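PDB 1WYD: aspartate--tRNA(Asp/Asn) ligase from Sulfolobus tokodaii, which attaches L-aspartate, activated by ATP as aspartyl-AMP, to tRNA(Asp) and also to tRNA(Asn), as a non-discriminating class II aminoacyl-tRNA synthetase. Local coordinates for residues I114-L125 against K415-R426. Residues are numbered along the deposited sequence; the frame is centred on the assembly and turned at random.
Sequences IDTRLRERVLDL and KEIVPFPRDKKR
Arg121 reaches from the start of helix 121-125 past Phe420 to the backbone carbonyls of 415-419. CB and CG lie against Phe420, with CG 3.7 Å from CE2 of the ring. CG stands anti to the backbone N (chi1 -175°), which lays it along Phe420; bends at chi2 and chi3 then bring the guanidinium to the carbonyls. CD passes by Pro419 O, and NE gives that oxygen a short hydrogen bond of 2.6 Å. NH2 donates to Lys415 O at 2.9 Å and more weakly to Val418 O, while NH1 turns back to its own helix for a weak hydrogen bond, part of a salt bridge, to Asp124 OD2. Leu118 CD2 covers one face of the guanidinium and Leu125 CD1 the opposite one, both toward the rim. Leu118 CD2 also meets Pro421 CD, and Leu125 CD2 rests on Pro419 CB.

Arg117 NH2 bonds Glu416 OE2 at 2.8 Å, coming from above the carboxylate, whose plane stands 78° from that of the guanidinium. Asp124 links Arg117 and Arg121 into one ionic network. Nearer the start of helix 114-118 the Asp115 carboxylate lies nearly coplanar with the Arg426 guanidinium, and NH1 donates to the syn lone pair of OD1 at 2.9 Å. Asp423 holds Arg426 from its own loop through NE and NH2, both to OD2. Lys415 CE sits over the centre of the Arg426 guanidinium and also packs on Ile114 CG2, 3.6 Å away.

At the dimer interface Phe420 meets Tyr191 of the second subunit edge-to-face, and Val418 touches Ala402, a predicted ATP-binding residue. The buried Arg121 guanidinium thus supplies N-H donors to three loop carbonyls, Val418 O weakly, while Asp124 probably balances its charge.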
# COMPACT_ATOMS: atom_id res chain seq x y z
N ILE B 114 -17.16 10.36 -19.71
CA ILE B 114 -16.06 9.62 -19.13
C ILE B 114 -15.05 9.05 -20.16
O ILE B 114 -13.83 9.23 -20.06
CB ILE B 114 -16.69 8.53 -18.23
CG1 ILE B 114 -15.86 8.27 -16.96
CG2 ILE B 114 -17.07 7.26 -19.06
CD1 ILE B 114 -14.39 8.46 -17.05
N ASP B 115 -15.56 8.40 -21.20
CA ASP B 115 -14.66 7.73 -22.15
C ASP B 115 -13.84 8.66 -23.00
O ASP B 115 -12.68 8.36 -23.27
CB ASP B 115 -15.39 6.66 -22.95
CG ASP B 115 -15.73 5.47 -22.09
OD1 ASP B 115 -14.81 4.92 -21.42
OD2 ASP B 115 -16.91 5.06 -21.98
N THR B 116 -14.41 9.80 -23.38
CA THR B 116 -13.66 10.88 -24.02
C THR B 116 -12.59 11.51 -23.12
O THR B 116 -11.54 11.93 -23.60
CB THR B 116 -14.60 12.01 -24.50
OG1 THR B 116 -15.63 11.44 -25.33
CG2 THR B 116 -13.85 13.01 -25.41
N ARG B 117 -12.89 11.61 -21.83
CA ARG B 117 -11.93 12.11 -20.87
C ARG B 117 -10.78 11.14 -20.59
O ARG B 117 -9.63 11.57 -20.42
CB ARG B 117 -12.64 12.45 -19.56
CG ARG B 117 -13.41 13.74 -19.63
CD ARG B 117 -14.75 13.64 -18.99
NE ARG B 117 -14.59 13.36 -17.57
CZ ARG B 117 -15.49 12.76 -16.82
NH1 ARG B 117 -16.65 12.36 -17.33
NH2 ARG B 117 -15.22 12.56 -15.53
N LEU B 118 -11.09 9.85 -20.53
CA LEU B 118 -10.09 8.79 -20.40
C LEU B 118 -9.10 8.73 -21.57
O LEU B 118 -7.97 8.25 -21.39
CB LEU B 118 -10.76 7.43 -20.18
CG LEU B 118 -11.58 7.20 -18.92
CD1 LEU B 118 -12.32 5.85 -18.91
CD2 LEU B 118 -10.68 7.29 -17.72
N ARG B 119 -9.47 9.21 -22.75
CA ARG B 119 -8.47 9.34 -23.82
C ARG B 119 -7.48 10.46 -23.49
O ARG B 119 -6.38 10.52 -24.06
CB ARG B 119 -9.10 9.62 -25.19
CG ARG B 119 -9.57 8.39 -25.94
CD ARG B 119 -9.92 8.65 -27.44
NE ARG B 119 -11.00 9.63 -27.64
CZ ARG B 119 -12.31 9.35 -27.53
NH1 ARG B 119 -12.71 8.11 -27.22
NH2 ARG B 119 -13.23 10.31 -27.72
N GLU B 120 -7.89 11.37 -22.61
CA GLU B 120 -7.05 12.52 -22.26
C GLU B 120 -7.10 12.68 -20.75
O GLU B 120 -7.40 13.75 -20.20
CB GLU B 120 -7.51 13.78 -23.02
CG GLU B 120 -7.43 13.63 -24.54
CD GLU B 120 -6.00 13.49 -25.05
OE1 GLU B 120 -5.03 13.86 -24.33
OE2 GLU B 120 -5.83 13.02 -26.20
N ARG B 121 -6.79 11.58 -20.10
CA ARG B 121 -7.02 11.43 -18.68
C ARG B 121 -6.14 12.37 -17.86
O ARG B 121 -6.60 12.95 -16.88
CB ARG B 121 -6.81 9.97 -18.29
CG ARG B 121 -7.14 9.70 -16.88
CD ARG B 121 -8.51 10.19 -16.53
NE ARG B 121 -9.10 9.29 -15.55
CZ ARG B 121 -10.25 9.51 -14.94
NH1 ARG B 121 -10.98 10.59 -15.23
NH2 ARG B 121 -10.70 8.60 -14.09
N VAL B 122 -4.89 12.51 -18.28
CA VAL B 122 -3.97 13.45 -17.66
C VAL B 122 -4.52 14.88 -17.67
O VAL B 122 -4.50 15.57 -16.65
CB VAL B 122 -2.60 13.37 -18.32
CG1 VAL B 122 -1.74 14.60 -18.00
CG2 VAL B 122 -1.90 12.11 -17.85
N LEU B 123 -5.03 15.30 -18.80
CA LEU B 123 -5.60 16.61 -18.87
C LEU B 123 -6.83 16.67 -17.97
O LEU B 123 -7.04 17.65 -17.26
CB LEU B 123 -5.93 16.99 -20.32
CG LEU B 123 -4.65 17.24 -21.10
CD1 LEU B 123 -4.91 17.33 -22.62
CD2 LEU B 123 -3.93 18.49 -20.62
N ASP B 124 -7.61 15.61 -17.98
CA ASP B 124 -8.76 15.55 -17.12
C ASP B 124 -8.37 15.55 -15.64
O ASP B 124 -8.97 16.25 -14.88
CB ASP B 124 -9.60 14.34 -17.45
CG ASP B 124 -10.89 14.31 -16.67
OD1 ASP B 124 -11.71 15.26 -16.81
OD2 ASP B 124 -11.16 13.36 -15.90
N LEU B 125 -7.37 14.78 -15.26
CA LEU B 125 -6.90 14.67 -13.87
C LEU B 125 -6.35 15.99 -13.36
O LEU B 125 -6.43 16.27 -12.15
CB LEU B 125 -5.79 13.65 -13.76
CG LEU B 125 -6.08 12.25 -13.24
CD1 LEU B 125 -7.56 11.92 -13.06
CD2 LEU B 125 -5.32 11.22 -14.11
N LYS B 415 -15.67 5.90 -11.57
CA LYS B 415 -14.75 6.14 -12.69
C LYS B 415 -14.33 7.57 -12.64
O LYS B 415 -13.44 7.99 -13.35
CB LYS B 415 -15.42 5.86 -14.04
CG LYS B 415 -16.09 4.50 -14.14
CD LYS B 415 -17.36 4.62 -15.01
CE LYS B 415 -16.99 4.71 -16.48
NZ LYS B 415 -18.21 4.57 -17.31
N GLU B 416 -15.01 8.34 -11.81
CA GLU B 416 -14.57 9.69 -11.55
C GLU B 416 -13.61 9.77 -10.35
O GLU B 416 -12.99 10.81 -10.12
CB GLU B 416 -15.78 10.57 -11.35
CG GLU B 416 -16.80 10.46 -12.44
CD GLU B 416 -17.25 11.81 -12.93
OE1 GLU B 416 -17.33 12.76 -12.09
OE2 GLU B 416 -17.53 11.90 -14.14
N ILE B 417 -13.48 8.69 -9.58
CA ILE B 417 -12.56 8.70 -8.44
C ILE B 417 -11.24 8.01 -8.80
O ILE B 417 -10.14 8.53 -8.51
CB ILE B 417 -13.26 8.07 -7.19
CG1 ILE B 417 -14.29 9.06 -6.61
CG2 ILE B 417 -12.25 7.68 -6.11
CD1 ILE B 417 -15.50 8.45 -5.87
N VAL B 418 -11.34 6.87 -9.49
CA VAL B 418 -10.15 6.10 -9.79
C VAL B 418 -9.51 6.70 -11.04
O VAL B 418 -10.13 6.74 -12.11
CB VAL B 418 -10.47 4.60 -9.92
CG1 VAL B 418 -9.28 3.81 -10.41
CG2 VAL B 418 -11.01 4.07 -8.62
N PRO B 419 -8.25 7.13 -10.94
CA PRO B 419 -7.63 7.87 -12.03
C PRO B 419 -7.51 6.94 -13.25
O PRO B 419 -7.70 7.43 -14.36
CB PRO B 419 -6.26 8.25 -11.47
CG PRO B 419 -6.31 7.98 -10.15
CD PRO B 419 -7.26 6.82 -9.90
N PHE B 420 -7.27 5.64 -13.07
CA PHE B 420 -7.20 4.74 -14.25
C PHE B 420 -8.05 3.52 -14.11
O PHE B 420 -7.56 2.47 -13.76
CB PHE B 420 -5.76 4.35 -14.54
CG PHE B 420 -4.90 5.52 -14.88
CD1 PHE B 420 -3.95 5.98 -13.99
CD2 PHE B 420 -5.08 6.19 -16.08
CE1 PHE B 420 -3.19 7.10 -14.29
CE2 PHE B 420 -4.31 7.31 -16.39
CZ PHE B 420 -3.38 7.77 -15.49
N PRO B 421 -9.35 3.67 -14.36
CA PRO B 421 -10.32 2.61 -14.06
C PRO B 421 -10.15 1.37 -14.94
O PRO B 421 -9.69 1.49 -16.07
CB PRO B 421 -11.67 3.26 -14.37
CG PRO B 421 -11.37 4.64 -14.95
CD PRO B 421 -9.93 4.84 -15.03
N ARG B 422 -10.48 0.22 -14.39
CA ARG B 422 -10.53 -1.03 -15.11
C ARG B 422 -11.92 -1.59 -14.96
O ARG B 422 -12.45 -1.65 -13.82
CB ARG B 422 -9.52 -2.02 -14.53
CG ARG B 422 -8.04 -1.72 -14.85
CD ARG B 422 -7.64 -1.99 -16.29
NE ARG B 422 -6.28 -1.51 -16.58
CZ ARG B 422 -6.00 -0.29 -17.03
NH1 ARG B 422 -6.98 0.59 -17.20
NH2 ARG B 422 -4.76 0.07 -17.30
N ASP B 423 -12.53 -1.95 -16.10
CA ASP B 423 -13.72 -2.83 -16.16
C ASP B 423 -13.87 -3.54 -17.53
O ASP B 423 -12.93 -3.53 -18.35
CB ASP B 423 -15.01 -2.10 -15.79
CG ASP B 423 -15.33 -0.97 -16.73
OD1 ASP B 423 -14.98 -1.05 -17.94
OD2 ASP B 423 -15.92 0.08 -16.35
N LYS B 424 -15.05 -4.12 -17.78
CA LYS B 424 -15.29 -4.95 -18.95
C LYS B 424 -15.08 -4.24 -20.29
O LYS B 424 -14.77 -4.89 -21.29
CB LYS B 424 -16.62 -5.71 -18.88
CG LYS B 424 -17.80 -5.11 -19.61
CD LYS B 424 -19.09 -5.94 -19.38
CE LYS B 424 -20.39 -5.12 -19.65
NZ LYS B 424 -20.73 -4.12 -18.57
N LYS B 425 -15.18 -2.91 -20.30
CA LYS B 425 -15.01 -2.15 -21.53
C LYS B 425 -13.84 -1.19 -21.46
O LYS B 425 -13.67 -0.35 -22.36
CB LYS B 425 -16.27 -1.38 -21.86
N ARG B 426 -13.06 -1.30 -20.39
CA ARG B 426 -12.04 -0.31 -20.07
C ARG B 426 -10.77 -0.97 -19.55
O ARG B 426 -10.77 -1.65 -18.51
CB ARG B 426 -12.59 0.75 -19.10
CG ARG B 426 -13.39 1.84 -19.85
CD ARG B 426 -14.15 2.85 -18.98
NE ARG B 426 -15.38 2.23 -18.53
CZ ARG B 426 -16.59 2.51 -18.98
NH1 ARG B 426 -16.80 3.47 -19.87
NH2 ARG B 426 -17.62 1.83 -18.49